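Local coordinates for probable endoglucanase (Gluconacetobacter xylinus, PDB 1WZZ), which catalyses the endohydrolysis of 1,4-beta-glucosidic linkages, cutting carboxymethyl-cellulose, and is a secreted family 8 glycoside hydrolase with an (alpha/alpha)6 barrel fold, at residues Y53-A58 against L113-A118; D137-M142 against P187-V192; V173-L178 against P242-W247; R209-W214 against A257-F262. All coordinates share one frame; numbering follows the deposited sequence.

Contact 1. Residues Y53-A58 against L113-A118; sequences YGMLFA and LALGRA
Arg117 brings the one charged group to an otherwise apolar seam: its CG lies 4.3 Å from CD1 of Leu56, while its NE forms a salt bridge with Glu330 of helix 315-331. Leu113 CD1 sits over the centre of one face of that guanidinium, 3.7 Å above the plane. Beside this pair the leucines meet through methyl groups, Leu56 CD1 lying 3.9 Å from Leu113 CD2. The helices run in nearly the same direction, at 20°, consistent with neighbours in one layer of an (alpha/alpha)6 barrel; helix 48-61 carries the likely proton donor Glu49 and helix 105-122 the predicted nucleophile Asp106. The segment axes approach to 8.3 Å, a closeness that the small Ala114 allows. Its CB packs against the Leu56 backbone at N, 3.4 Å away, and against Met55 CB at 3.5 Å. A bend at chi3 (57°) turns the selenomethionine end of Met55 so that CE reaches Leu115 CG at 3.8 Å, while Phe67 and Trp71 of helix 64-77 touch Met55.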
loop_
_atom_site.group_PDB
_atom_site.type_symbol
_atom_site.label_atom_id
_atom_site.label_comp_id
_atom_site.label_asym_id
_atom_site.label_seq_id
_atom_site.Cartn_x
_atom_site.Cartn_y
_atom_site.Cartn_z
ATOM N N TYR A 53 7.267 3.120 2.731
ATOM C CA TYR A 53 6.635 3.142 4.039
ATOM C C TYR A 53 7.503 3.923 5.018
ATOM O O TYR A 53 7.003 4.780 5.730
ATOM C CB TYR A 53 6.466 1.714 4.584
ATOM C CG TYR A 53 5.317 0.958 3.958
ATOM C CD1 TYR A 53 4.044 1.525 3.868
ATOM C CD2 TYR A 53 5.514 -0.326 3.468
ATOM C CE1 TYR A 53 2.980 0.809 3.286
ATOM C CE2 TYR A 53 4.473 -1.048 2.893
ATOM C CZ TYR A 53 3.220 -0.477 2.803
ATOM O OH TYR A 53 2.224 -1.210 2.190
ATOM N N GLY A 54 8.791 3.605 5.051
ATOM C CA GLY A 54 9.676 4.292 5.973
ATOM C C GLY A 54 9.664 5.790 5.750
ATOM O O GLY A 54 9.574 6.558 6.710
HETATM N N MSE A 55 9.769 6.214 4.481
HETATM C CA MSE A 55 9.743 7.631 4.185
HETATM C C MSE A 55 8.420 8.257 4.623
HETATM O O MSE A 55 8.375 9.355 5.152
HETATM C CB MSE A 55 9.964 7.851 2.678
HETATM C CG MSE A 55 11.408 7.566 2.291
HETATM SE SE MSE A 55 11.621 7.469 0.341
HETATM C CE MSE A 55 10.949 9.193 -0.120
ATOM N N LEU A 56 7.323 7.548 4.391
ATOM C CA LEU A 56 6.040 8.109 4.784
ATOM C C LEU A 56 5.978 8.288 6.296
ATOM O O LEU A 56 5.496 9.306 6.800
ATOM C CB LEU A 56 4.900 7.185 4.319
ATOM C CG LEU A 56 3.516 7.609 4.804
ATOM C CD1 LEU A 56 3.089 8.939 4.175
ATOM C CD2 LEU A 56 2.527 6.513 4.423
ATOM N N PHE A 57 6.467 7.289 7.014
ATOM C CA PHE A 57 6.444 7.332 8.473
ATOM C C PHE A 57 7.351 8.463 8.989
ATOM O O PHE A 57 6.957 9.200 9.892
ATOM C CB PHE A 57 6.921 6.002 9.055
ATOM C CG PHE A 57 6.113 4.815 8.616
ATOM C CD1 PHE A 57 4.814 4.981 8.096
ATOM C CD2 PHE A 57 6.639 3.527 8.737
ATOM C CE1 PHE A 57 4.060 3.874 7.704
ATOM C CE2 PHE A 57 5.875 2.400 8.346
ATOM C CZ PHE A 57 4.589 2.586 7.832
ATOM N N ALA A 58 8.560 8.586 8.439
ATOM C CA ALA A 58 9.457 9.663 8.881
ATOM C C ALA A 58 8.858 11.042 8.589
ATOM O O ALA A 58 8.928 11.952 9.420
ATOM C CB ALA A 58 10.843 9.521 8.220
ATOM N N LEU A 113 3.949 9.608 -2.342
ATOM C CA LEU A 113 3.114 10.132 -1.264
ATOM C C LEU A 113 4.012 10.764 -0.206
ATOM O O LEU A 113 3.786 11.911 0.215
ATOM C CB LEU A 113 2.305 9.007 -0.619
ATOM C CG LEU A 113 1.471 9.451 0.599
ATOM C CD1 LEU A 113 0.421 10.512 0.222
ATOM C CD2 LEU A 113 0.804 8.221 1.137
ATOM N N ALA A 114 5.027 10.009 0.220
ATOM C CA ALA A 114 5.957 10.471 1.260
ATOM C C ALA A 114 6.638 11.775 0.848
ATOM O O ALA A 114 6.791 12.687 1.659
ATOM C CB ALA A 114 7.019 9.394 1.548
ATOM N N LEU A 115 7.064 11.852 -0.406
ATOM C CA LEU A 115 7.728 13.082 -0.878
ATOM C C LEU A 115 6.798 14.290 -0.888
ATOM O O LEU A 115 7.207 15.400 -0.516
ATOM C CB LEU A 115 8.322 12.830 -2.267
ATOM C CG LEU A 115 9.619 11.984 -2.266
ATOM C CD1 LEU A 115 9.879 11.381 -3.667
ATOM C CD2 LEU A 115 10.833 12.860 -1.834
ATOM N N GLY A 116 5.551 14.103 -1.309
ATOM C CA GLY A 116 4.618 15.214 -1.277
ATOM C C GLY A 116 4.386 15.627 0.173
ATOM O O GLY A 116 4.341 16.808 0.469
ATOM N N ARG A 117 4.263 14.660 1.087
ATOM C CA ARG A 117 4.034 14.992 2.492
ATOM C C ARG A 117 5.245 15.708 3.086
ATOM O O ARG A 117 5.084 16.692 3.817
ATOM C CB ARG A 117 3.741 13.731 3.318
ATOM C CG ARG A 117 2.402 13.032 2.961
ATOM C CD ARG A 117 1.221 13.828 3.485
ATOM N NE ARG A 117 -0.054 13.102 3.448
ATOM C CZ ARG A 117 -0.945 13.187 2.462
ATOM N NH1 ARG A 117 -0.706 13.950 1.400
ATOM N NH2 ARG A 117 -2.128 12.584 2.578
ATOM N N ALA A 118 6.441 15.209 2.765
ATOM C CA ALA A 118 7.691 15.792 3.275
ATOM C C ALA A 118 7.905 17.168 2.681
ATOM O O ALA A 118 8.380 18.070 3.349
ATOM C CB ALA A 118 8.898 14.880 2.937
#

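Contact 2. Residues D137-M142 against P187-V192; sequences DVLNLM and PRWRQV
Asn140 OD1 accepts two hydrogen bonds from Arg188, from NH1 at 2.8 Å and NH2 at 2.9 Å. The oxygen lies in the guanidinium plane, although the amide is turned 36° from it, and both bonds are bent to about 143°. Arg188 NH1 forms a salt bridge with Asp186, which probably limits the group's rotation. Leu139 is wedged between guanidinium and indole, its CG anti to the backbone N (chi1 -172°), which carries one methyl to each. CD2 lies over one guanidinium face, 3.3 Å from Arg188 NH1; CD1 stands almost on the normal of the Trp189 six-membered ring, 3.8 Å from the centroid, a CH-pi contact. Val138 CG1 meets the indole edge at CH2, 4.0 Å away. With an alanine at Trp189, CD1 of Leu139 would probably lose its ring face and a gap would open beside Val138. In this helix-helix packing of the (alpha/alpha)6 barrel, the indole rests on Leu177 of helix 174-184, and Val138 and Val192 touch strand 149-152, beside which helices 125-142 and 188-202 meet.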
loop_
_atom_site.group_PDB
_atom_site.type_symbol
_atom_site.label_atom_id
_atom_site.label_comp_id
_atom_site.label_asym_id
_atom_site.label_seq_id
_atom_site.Cartn_x
_atom_site.Cartn_y
_atom_site.Cartn_z
ATOM N N ASP A 137 5.004 9.647 -14.266
ATOM C CA ASP A 137 5.312 8.364 -14.847
ATOM C C ASP A 137 4.339 7.278 -14.379
ATOM O O ASP A 137 4.026 6.389 -15.137
ATOM C CB ASP A 137 6.783 7.969 -14.583
ATOM C CG ASP A 137 7.744 8.675 -15.549
ATOM O OD1 ASP A 137 7.312 8.989 -16.686
ATOM O OD2 ASP A 137 8.906 8.904 -15.188
ATOM N N VAL A 138 3.853 7.328 -13.134
ATOM C CA VAL A 138 2.875 6.310 -12.751
ATOM C C VAL A 138 1.655 6.470 -13.660
ATOM O O VAL A 138 1.093 5.487 -14.177
ATOM C CB VAL A 138 2.412 6.476 -11.261
ATOM C CG1 VAL A 138 1.281 5.465 -10.939
ATOM C CG2 VAL A 138 3.606 6.215 -10.323
ATOM N N LEU A 139 1.222 7.704 -13.852
ATOM C CA LEU A 139 0.043 7.940 -14.664
ATOM C C LEU A 139 0.253 7.512 -16.113
ATOM O O LEU A 139 -0.566 6.788 -16.703
ATOM C CB LEU A 139 -0.335 9.414 -14.602
ATOM C CG LEU A 139 -1.674 9.758 -15.269
ATOM C CD1 LEU A 139 -2.859 9.004 -14.578
ATOM C CD2 LEU A 139 -1.864 11.278 -15.181
ATOM N N ASN A 140 1.362 7.936 -16.697
ATOM C CA ASN A 140 1.581 7.560 -18.090
ATOM C C ASN A 140 1.886 6.103 -18.341
ATOM O O ASN A 140 1.380 5.521 -19.293
ATOM C CB ASN A 140 2.766 8.332 -18.684
ATOM C CG ASN A 140 2.498 9.807 -18.848
ATOM O OD1 ASN A 140 1.354 10.271 -18.856
ATOM N ND2 ASN A 140 3.583 10.567 -19.020
ATOM N N LEU A 141 2.735 5.529 -17.486
ATOM C CA LEU A 141 3.216 4.166 -17.697
ATOM C C LEU A 141 2.443 3.052 -17.046
ATOM O O LEU A 141 2.601 1.889 -17.413
ATOM C CB LEU A 141 4.662 4.064 -17.206
ATOM C CG LEU A 141 5.594 5.167 -17.714
ATOM C CD1 LEU A 141 7.007 4.870 -17.159
ATOM C CD2 LEU A 141 5.580 5.193 -19.257
HETATM N N MSE A 142 1.607 3.404 -16.066
HETATM C CA MSE A 142 0.926 2.348 -15.340
HETATM C C MSE A 142 -0.584 2.420 -15.343
HETATM O O MSE A 142 -1.227 1.693 -14.577
HETATM C CB MSE A 142 1.416 2.325 -13.884
HETATM C CG MSE A 142 2.924 2.117 -13.736
HETATM SE SE MSE A 142 3.400 0.314 -14.443
HETATM C CE MSE A 142 5.179 0.701 -15.115
ATOM N N PRO A 187 -6.313 15.713 -15.153
ATOM C CA PRO A 187 -7.665 15.151 -15.149
ATOM C C PRO A 187 -7.753 13.634 -15.265
ATOM O O PRO A 187 -8.753 13.029 -14.880
ATOM C CB PRO A 187 -8.340 15.867 -16.335
ATOM C CG PRO A 187 -7.194 16.137 -17.251
ATOM C CD PRO A 187 -6.110 16.603 -16.312
ATOM N N ARG A 188 -6.707 13.019 -15.798
ATOM C CA ARG A 188 -6.680 11.577 -15.954
ATOM C C ARG A 188 -6.741 10.876 -14.601
ATOM O O ARG A 188 -7.215 9.740 -14.512
ATOM C CB ARG A 188 -5.419 11.157 -16.727
ATOM C CG ARG A 188 -5.446 11.525 -18.224
ATOM C CD ARG A 188 -4.186 11.018 -18.949
ATOM N NE ARG A 188 -2.998 11.735 -18.486
ATOM C CZ ARG A 188 -1.738 11.319 -18.651
ATOM N NH1 ARG A 188 -0.743 12.063 -18.180
ATOM N NH2 ARG A 188 -1.471 10.161 -19.251
ATOM N N TRP A 189 -6.298 11.544 -13.544
ATOM C CA TRP A 189 -6.319 10.912 -12.221
ATOM C C TRP A 189 -7.733 10.702 -11.750
ATOM O O TRP A 189 -7.997 9.803 -10.934
ATOM C CB TRP A 189 -5.574 11.746 -11.186
ATOM C CG TRP A 189 -4.078 11.617 -11.239
ATOM C CD1 TRP A 189 -3.179 12.605 -11.543
ATOM C CD2 TRP A 189 -3.301 10.432 -11.008
ATOM N NE1 TRP A 189 -1.901 12.107 -11.513
ATOM C CE2 TRP A 189 -1.944 10.777 -11.191
ATOM C CE3 TRP A 189 -3.620 9.103 -10.663
ATOM C CZ2 TRP A 189 -0.906 9.851 -11.041
ATOM C CZ3 TRP A 189 -2.589 8.183 -10.514
ATOM C CH2 TRP A 189 -1.241 8.562 -10.703
ATOM N N ARG A 190 -8.650 11.518 -12.261
ATOM C CA ARG A 190 -10.048 11.381 -11.851
ATOM C C ARG A 190 -10.642 10.034 -12.203
ATOM O O ARG A 190 -11.201 9.363 -11.325
ATOM C CB ARG A 190 -10.913 12.488 -12.459
ATOM C CG ARG A 190 -12.377 12.411 -12.023
ATOM C CD ARG A 190 -13.212 13.544 -12.606
ATOM N NE ARG A 190 -12.575 14.845 -12.399
ATOM C CZ ARG A 190 -11.784 15.448 -13.287
ATOM N NH1 ARG A 190 -11.528 14.870 -14.461
ATOM N NH2 ARG A 190 -11.240 16.627 -12.998
ATOM N N GLN A 191 -10.546 9.620 -13.463
ATOM C CA GLN A 191 -11.118 8.356 -13.807
ATOM C C GLN A 191 -10.371 7.242 -13.112
ATOM O O GLN A 191 -10.960 6.218 -12.829
ATOM C CB GLN A 191 -11.140 8.080 -15.316
ATOM C CG GLN A 191 -11.872 6.772 -15.562
ATOM C CD GLN A 191 -12.286 6.547 -16.991
ATOM O OE1 GLN A 191 -11.941 7.328 -17.892
ATOM N NE2 GLN A 191 -13.028 5.463 -17.218
ATOM N N VAL A 192 -9.066 7.412 -12.878
ATOM C CA VAL A 192 -8.329 6.351 -12.192
ATOM C C VAL A 192 -8.912 6.124 -10.810
ATOM O O VAL A 192 -9.146 4.974 -10.407
ATOM C CB VAL A 192 -6.838 6.671 -12.052
ATOM C CG1 VAL A 192 -6.160 5.579 -11.175
ATOM C CG2 VAL A 192 -6.204 6.687 -13.460
#

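Contact 3. Residues V173-L178 against P242-W247; sequences VMPSLL and PLYFYW
Met174, Tyr244 and Pro175 carry this junction, deep in the (alpha/alpha)6 barrel, where the first turn of helix 174-184 meets helix 240-247 at 41°. Met174 presses tightly on the backbone, its CB 3.1 Å from Tyr244 O. Bends at chi2 (-56°) and chi3 then fold its chain over the face of Phe245: CG stands above the centre of the ring, 3.5 Å from the centroid. The selenium of this selenomethionine follows over the same face at 3.9 Å from that centroid, a Met-aromatic contact. Pro175 places CG over the face of Trp247, 3.6 Å from the centroid of the six-membered ring; Trp247 NE1 is satisfied by a hydrogen bond to Glu330. Tyr244 shares its ring between Pro175 CD, which approaches obliquely, and the helix N-cap residue Val173, whose CA lies over the centre of one face. Val173 is also only about 4 Å, side chain to side chain, from the predicted nucleophile Asp106. Its CG1 rests against Tyr244 CE2 at 3.8 Å.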
loop_
_atom_site.group_PDB
_atom_site.type_symbol
_atom_site.label_atom_id
_atom_site.label_comp_id
_atom_site.label_asym_id
_atom_site.label_seq_id
_atom_site.Cartn_x
_atom_site.Cartn_y
_atom_site.Cartn_z
ATOM N N VAL A 173 -3.041 3.083 -3.612
ATOM C CA VAL A 173 -2.671 3.807 -2.387
ATOM C C VAL A 173 -3.490 5.115 -2.456
ATOM O O VAL A 173 -3.019 6.157 -2.929
ATOM C CB VAL A 173 -1.138 4.038 -2.384
ATOM C CG1 VAL A 173 -0.712 4.800 -1.108
ATOM C CG2 VAL A 173 -0.415 2.686 -2.479
HETATM N N MSE A 174 -4.760 5.030 -2.037
HETATM C CA MSE A 174 -5.719 6.148 -2.103
HETATM C C MSE A 174 -5.270 7.568 -1.806
HETATM O O MSE A 174 -5.502 8.475 -2.619
HETATM C CB MSE A 174 -6.926 5.845 -1.226
HETATM C CG MSE A 174 -7.852 4.852 -1.825
HETATM SE SE MSE A 174 -8.334 5.529 -3.521
HETATM C CE MSE A 174 -7.314 4.325 -4.624
ATOM N N PRO A 175 -4.714 7.811 -0.613
ATOM C CA PRO A 175 -4.252 9.157 -0.291
ATOM C C PRO A 175 -3.213 9.639 -1.304
ATOM O O PRO A 175 -3.099 10.833 -1.546
ATOM C CB PRO A 175 -3.628 9.008 1.098
ATOM C CG PRO A 175 -3.337 7.550 1.225
ATOM C CD PRO A 175 -4.544 6.918 0.552
ATOM N N SER A 176 -2.426 8.710 -1.846
ATOM C CA SER A 176 -1.425 9.114 -2.837
ATOM C C SER A 176 -2.082 9.517 -4.155
ATOM O O SER A 176 -1.605 10.454 -4.837
ATOM C CB SER A 176 -0.413 7.983 -3.075
ATOM O OG SER A 176 0.743 8.494 -3.760
ATOM N N LEU A 177 -3.157 8.834 -4.555
ATOM C CA LEU A 177 -3.846 9.223 -5.804
ATOM C C LEU A 177 -4.458 10.619 -5.633
ATOM O O LEU A 177 -4.466 11.435 -6.570
ATOM C CB LEU A 177 -4.939 8.211 -6.166
ATOM C CG LEU A 177 -4.464 6.775 -6.377
ATOM C CD1 LEU A 177 -5.673 5.899 -6.762
ATOM C CD2 LEU A 177 -3.397 6.733 -7.442
ATOM N N LEU A 178 -4.967 10.914 -4.434
ATOM C CA LEU A 178 -5.546 12.223 -4.190
ATOM C C LEU A 178 -4.436 13.279 -4.249
ATOM O O LEU A 178 -4.614 14.337 -4.857
ATOM C CB LEU A 178 -6.241 12.266 -2.821
ATOM C CG LEU A 178 -7.588 11.537 -2.665
ATOM C CD1 LEU A 178 -8.011 11.591 -1.177
ATOM C CD2 LEU A 178 -8.663 12.176 -3.543
ATOM N N PRO A 242 -9.353 -1.871 2.589
ATOM C CA PRO A 242 -10.267 -1.095 3.435
ATOM C C PRO A 242 -9.569 0.083 4.104
ATOM O O PRO A 242 -10.171 1.143 4.262
ATOM C CB PRO A 242 -10.785 -2.125 4.468
ATOM C CG PRO A 242 -9.760 -3.215 4.443
ATOM C CD PRO A 242 -9.338 -3.290 2.976
ATOM N N LEU A 243 -8.288 -0.103 4.439
ATOM C CA LEU A 243 -7.537 0.960 5.062
ATOM C C LEU A 243 -7.342 2.168 4.127
ATOM O O LEU A 243 -7.641 3.294 4.495
ATOM C CB LEU A 243 -6.164 0.459 5.503
ATOM C CG LEU A 243 -5.351 1.556 6.207
ATOM C CD1 LEU A 243 -6.039 1.934 7.511
ATOM C CD2 LEU A 243 -3.938 1.054 6.466
ATOM N N TYR A 244 -6.856 1.935 2.920
ATOM C CA TYR A 244 -6.599 3.067 2.035
ATOM C C TYR A 244 -7.877 3.827 1.659
ATOM O O TYR A 244 -7.886 5.057 1.567
ATOM C CB TYR A 244 -5.892 2.583 0.771
ATOM C CG TYR A 244 -4.428 2.260 0.927
ATOM C CD1 TYR A 244 -3.887 1.116 0.323
ATOM C CD2 TYR A 244 -3.564 3.101 1.621
ATOM C CE1 TYR A 244 -2.526 0.811 0.420
ATOM C CE2 TYR A 244 -2.172 2.803 1.712
ATOM C CZ TYR A 244 -1.678 1.663 1.112
ATOM O OH TYR A 244 -0.345 1.372 1.191
ATOM N N PHE A 245 -8.969 3.101 1.436
ATOM C CA PHE A 245 -10.200 3.769 1.084
ATOM C C PHE A 245 -10.824 4.485 2.289
ATOM O O PHE A 245 -11.404 5.555 2.126
ATOM C CB PHE A 245 -11.136 2.760 0.375
ATOM C CG PHE A 245 -10.732 2.504 -1.061
ATOM C CD1 PHE A 245 -9.648 1.684 -1.362
ATOM C CD2 PHE A 245 -11.376 3.178 -2.104
ATOM C CE1 PHE A 245 -9.195 1.536 -2.676
ATOM C CE2 PHE A 245 -10.933 3.038 -3.435
ATOM C CZ PHE A 245 -9.841 2.217 -3.718
ATOM N N TYR A 246 -10.681 3.933 3.499
ATOM C CA TYR A 246 -11.160 4.621 4.701
ATOM C C TYR A 246 -10.377 5.936 4.853
ATOM O O TYR A 246 -10.946 7.004 5.062
ATOM C CB TYR A 246 -10.937 3.734 5.951
ATOM C CG TYR A 246 -10.517 4.473 7.228
ATOM C CD1 TYR A 246 -9.163 4.573 7.592
ATOM C CD2 TYR A 246 -11.468 5.078 8.066
ATOM C CE1 TYR A 246 -8.763 5.254 8.747
ATOM C CE2 TYR A 246 -11.062 5.776 9.237
ATOM C CZ TYR A 246 -9.711 5.854 9.559
ATOM O OH TYR A 246 -9.287 6.547 10.679
ATOM N N TRP A 247 -9.058 5.834 4.707
ATOM C CA TRP A 247 -8.148 6.960 4.863
ATOM C C TRP A 247 -8.486 8.091 3.920
ATOM O O TRP A 247 -8.453 9.277 4.310
ATOM C CB TRP A 247 -6.743 6.406 4.612
ATOM C CG TRP A 247 -5.560 7.269 4.776
ATOM C CD1 TRP A 247 -5.495 8.639 4.949
ATOM C CD2 TRP A 247 -4.230 6.803 4.738
ATOM N NE1 TRP A 247 -4.175 9.037 5.018
ATOM C CE2 TRP A 247 -3.378 7.929 4.888
ATOM C CE3 TRP A 247 -3.660 5.530 4.586
ATOM C CZ2 TRP A 247 -1.992 7.817 4.888
ATOM C CZ3 TRP A 247 -2.271 5.422 4.586
ATOM C CH2 TRP A 247 -1.457 6.561 4.737
#

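Contact 4. Residues R209-W214 against A257-F262; sequences RLPPDW and ADFTRF
Arg209 and Asp258 make the charged part of this contact, a salt bridge of 2.8 Å between NH2 and OD1. Guanidinium and carboxylate stand almost perpendicular, 84° apart, and NH2 alone makes the salt bridge. The arginine chain, extended from CG to NE, runs past the carboxylate, and its CD comes within 3.2 Å of Asp258 OD2. That second oxygen pairs with Arg204, whose NH2 also binds Arg209 O; two arginines thus share one buried carboxylate. A lysine in place of Asp258 would probably leave both without their counter-charge and set the end of Arg209 free to turn. The apolar part centres on Leu210, which straddles two phenylalanines. Its CD1 lies over one face of Phe262 in a CH-pi contact, 3.8 Å from the centroid, while its CD2 touches Phe259 CE1, also at 3.8 Å. Pro211 adds CD against Phe259 CZ at 3.6 Å. Arg209, with its positive phi, and Leu210 form a G1 beta bulge opposite Phe205. The loop packs against both helix 253-266 and strand 233-234, whose Phe234 touches Leu210, Pro211 and Phe259.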
loop_
_atom_site.group_PDB
_atom_site.type_symbol
_atom_site.label_atom_id
_atom_site.label_comp_id
_atom_site.label_asym_id
_atom_site.label_seq_id
_atom_site.Cartn_x
_atom_site.Cartn_y
_atom_site.Cartn_z
ATOM N N ARG A 209 -17.765 -11.248 0.853
ATOM C CA ARG A 209 -17.666 -10.177 -0.154
ATOM C C ARG A 209 -16.387 -9.369 0.060
ATOM O O ARG A 209 -16.424 -8.153 0.285
ATOM C CB ARG A 209 -18.873 -9.245 -0.081
ATOM C CG ARG A 209 -20.198 -9.972 -0.267
ATOM C CD ARG A 209 -21.336 -9.033 0.094
ATOM N NE ARG A 209 -22.530 -9.752 0.527
ATOM C CZ ARG A 209 -23.572 -9.164 1.106
ATOM N NH1 ARG A 209 -24.627 -9.885 1.478
ATOM N NH2 ARG A 209 -23.556 -7.852 1.309
ATOM N N LEU A 210 -15.269 -10.067 -0.047
ATOM C CA LEU A 210 -13.955 -9.473 0.156
ATOM C C LEU A 210 -13.162 -9.349 -1.145
ATOM O O LEU A 210 -13.293 -10.166 -2.048
ATOM C CB LEU A 210 -13.149 -10.343 1.101
ATOM C CG LEU A 210 -13.698 -10.496 2.517
ATOM C CD1 LEU A 210 -13.004 -11.665 3.198
ATOM C CD2 LEU A 210 -13.482 -9.186 3.281
ATOM N N PRO A 211 -12.332 -8.309 -1.246
ATOM C CA PRO A 211 -11.519 -8.136 -2.456
ATOM C C PRO A 211 -10.376 -9.130 -2.389
ATOM O O PRO A 211 -9.889 -9.488 -1.298
ATOM C CB PRO A 211 -11.018 -6.694 -2.333
ATOM C CG PRO A 211 -10.877 -6.514 -0.783
ATOM C CD PRO A 211 -12.174 -7.186 -0.300
ATOM N N PRO A 212 -9.894 -9.599 -3.542
ATOM C CA PRO A 212 -8.791 -10.548 -3.562
ATOM C C PRO A 212 -7.454 -9.792 -3.557
ATOM O O PRO A 212 -7.408 -8.600 -3.864
ATOM C CB PRO A 212 -8.989 -11.261 -4.911
ATOM C CG PRO A 212 -9.456 -10.129 -5.799
ATOM C CD PRO A 212 -10.422 -9.342 -4.902
ATOM N N ASP A 213 -6.379 -10.483 -3.205
ATOM C CA ASP A 213 -5.058 -9.858 -3.301
ATOM C C ASP A 213 -4.844 -9.527 -4.801
ATOM O O ASP A 213 -4.318 -8.458 -5.144
ATOM C CB ASP A 213 -3.956 -10.840 -2.874
ATOM C CG ASP A 213 -4.029 -11.224 -1.414
ATOM O OD1 ASP A 213 -4.286 -10.346 -0.552
ATOM O OD2 ASP A 213 -3.809 -12.430 -1.124
ATOM N N TRP A 214 -5.270 -10.436 -5.687
ATOM C CA TRP A 214 -5.059 -10.275 -7.136
ATOM C C TRP A 214 -6.356 -10.470 -7.914
ATOM O O TRP A 214 -7.018 -11.510 -7.796
ATOM C CB TRP A 214 -4.012 -11.287 -7.603
ATOM C CG TRP A 214 -2.705 -11.140 -6.886
ATOM C CD1 TRP A 214 -2.274 -11.861 -5.808
ATOM C CD2 TRP A 214 -1.657 -10.219 -7.205
ATOM N NE1 TRP A 214 -1.019 -11.443 -5.430
ATOM C CE2 TRP A 214 -0.616 -10.436 -6.276
ATOM C CE3 TRP A 214 -1.492 -9.229 -8.191
ATOM C CZ2 TRP A 214 0.576 -9.705 -6.303
ATOM C CZ3 TRP A 214 -0.293 -8.492 -8.209
ATOM C CH2 TRP A 214 0.718 -8.745 -7.268
ATOM N N ALA A 257 -19.915 -1.724 5.342
ATOM C CA ALA A 257 -20.820 -2.645 6.040
ATOM C C ALA A 257 -20.352 -4.081 5.926
ATOM O O ALA A 257 -20.393 -4.839 6.903
ATOM C CB ALA A 257 -22.264 -2.513 5.494
ATOM N N ASP A 258 -19.914 -4.477 4.732
ATOM C CA ASP A 258 -19.442 -5.839 4.531
ATOM C C ASP A 258 -18.155 -6.089 5.332
ATOM O O ASP A 258 -17.993 -7.157 5.937
ATOM C CB ASP A 258 -19.205 -6.126 3.041
ATOM C CG ASP A 258 -20.508 -6.310 2.261
ATOM O OD1 ASP A 258 -21.551 -6.663 2.886
ATOM O OD2 ASP A 258 -20.488 -6.124 1.016
ATOM N N PHE A 259 -17.222 -5.130 5.334
ATOM C CA PHE A 259 -16.007 -5.347 6.122
ATOM C C PHE A 259 -16.348 -5.438 7.596
ATOM O O PHE A 259 -15.757 -6.232 8.313
ATOM C CB PHE A 259 -14.994 -4.214 5.909
ATOM C CG PHE A 259 -14.123 -4.416 4.678
ATOM C CD1 PHE A 259 -13.119 -5.376 4.686
ATOM C CD2 PHE A 259 -14.356 -3.681 3.519
ATOM C CE1 PHE A 259 -12.339 -5.602 3.510
ATOM C CE2 PHE A 259 -13.590 -3.908 2.361
ATOM C CZ PHE A 259 -12.588 -4.876 2.383
ATOM N N THR A 260 -17.316 -4.636 8.033
ATOM C CA THR A 260 -17.689 -4.634 9.444
ATOM C C THR A 260 -18.224 -6.016 9.826
ATOM O O THR A 260 -17.853 -6.566 10.881
ATOM C CB THR A 260 -18.745 -3.539 9.716
ATOM O OG1 THR A 260 -18.175 -2.249 9.458
ATOM C CG2 THR A 260 -19.211 -3.612 11.175
ATOM N N ARG A 261 -19.099 -6.590 8.993
ATOM C CA ARG A 261 -19.624 -7.926 9.296
ATOM C C ARG A 261 -18.534 -8.958 9.364
ATOM O O ARG A 261 -18.564 -9.884 10.198
ATOM C CB ARG A 261 -20.622 -8.413 8.244
ATOM C CG ARG A 261 -21.864 -7.635 8.234
ATOM C CD ARG A 261 -22.931 -8.298 7.373
ATOM N NE ARG A 261 -23.952 -7.293 7.145
ATOM C CZ ARG A 261 -24.869 -6.988 8.051
ATOM N NH1 ARG A 261 -24.877 -7.628 9.210
ATOM N NH2 ARG A 261 -25.746 -6.034 7.810
ATOM N N PHE A 262 -17.573 -8.825 8.460
ATOM C CA PHE A 262 -16.471 -9.760 8.420
ATOM C C PHE A 262 -15.627 -9.675 9.697
ATOM O O PHE A 262 -15.361 -10.695 10.339
ATOM C CB PHE A 262 -15.609 -9.471 7.170
ATOM C CG PHE A 262 -14.355 -10.304 7.087
ATOM C CD1 PHE A 262 -13.094 -9.706 7.254
ATOM C CD2 PHE A 262 -14.424 -11.656 6.796
ATOM C CE1 PHE A 262 -11.923 -10.466 7.116
ATOM C CE2 PHE A 262 -13.269 -12.424 6.657
ATOM C CZ PHE A 262 -12.016 -11.820 6.817
#

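Followed from the N terminus, the chain first closes contact 1, which joins helices 48-61 and 105-122 across a 54-residue excursion. Helix 125-142 comes next and opens contact 2, in series with contact 1. Before contact 2 closes at 187-192, segment 173-178 has opened contact 3, so these two cross, and Trp189 touches Leu177 where they adjoin. Contact 3 in turn crosses contact 4, since 209-214 precedes 242-247 and 257-262 follows it; Pro242 on Phe259 joins them. No contact nests within another. Contact 3 also meets contact 1, with Leu113 beside Ser176, and thus connects three otherwise separate contacts, tying barrel helices to the loop at 209-214.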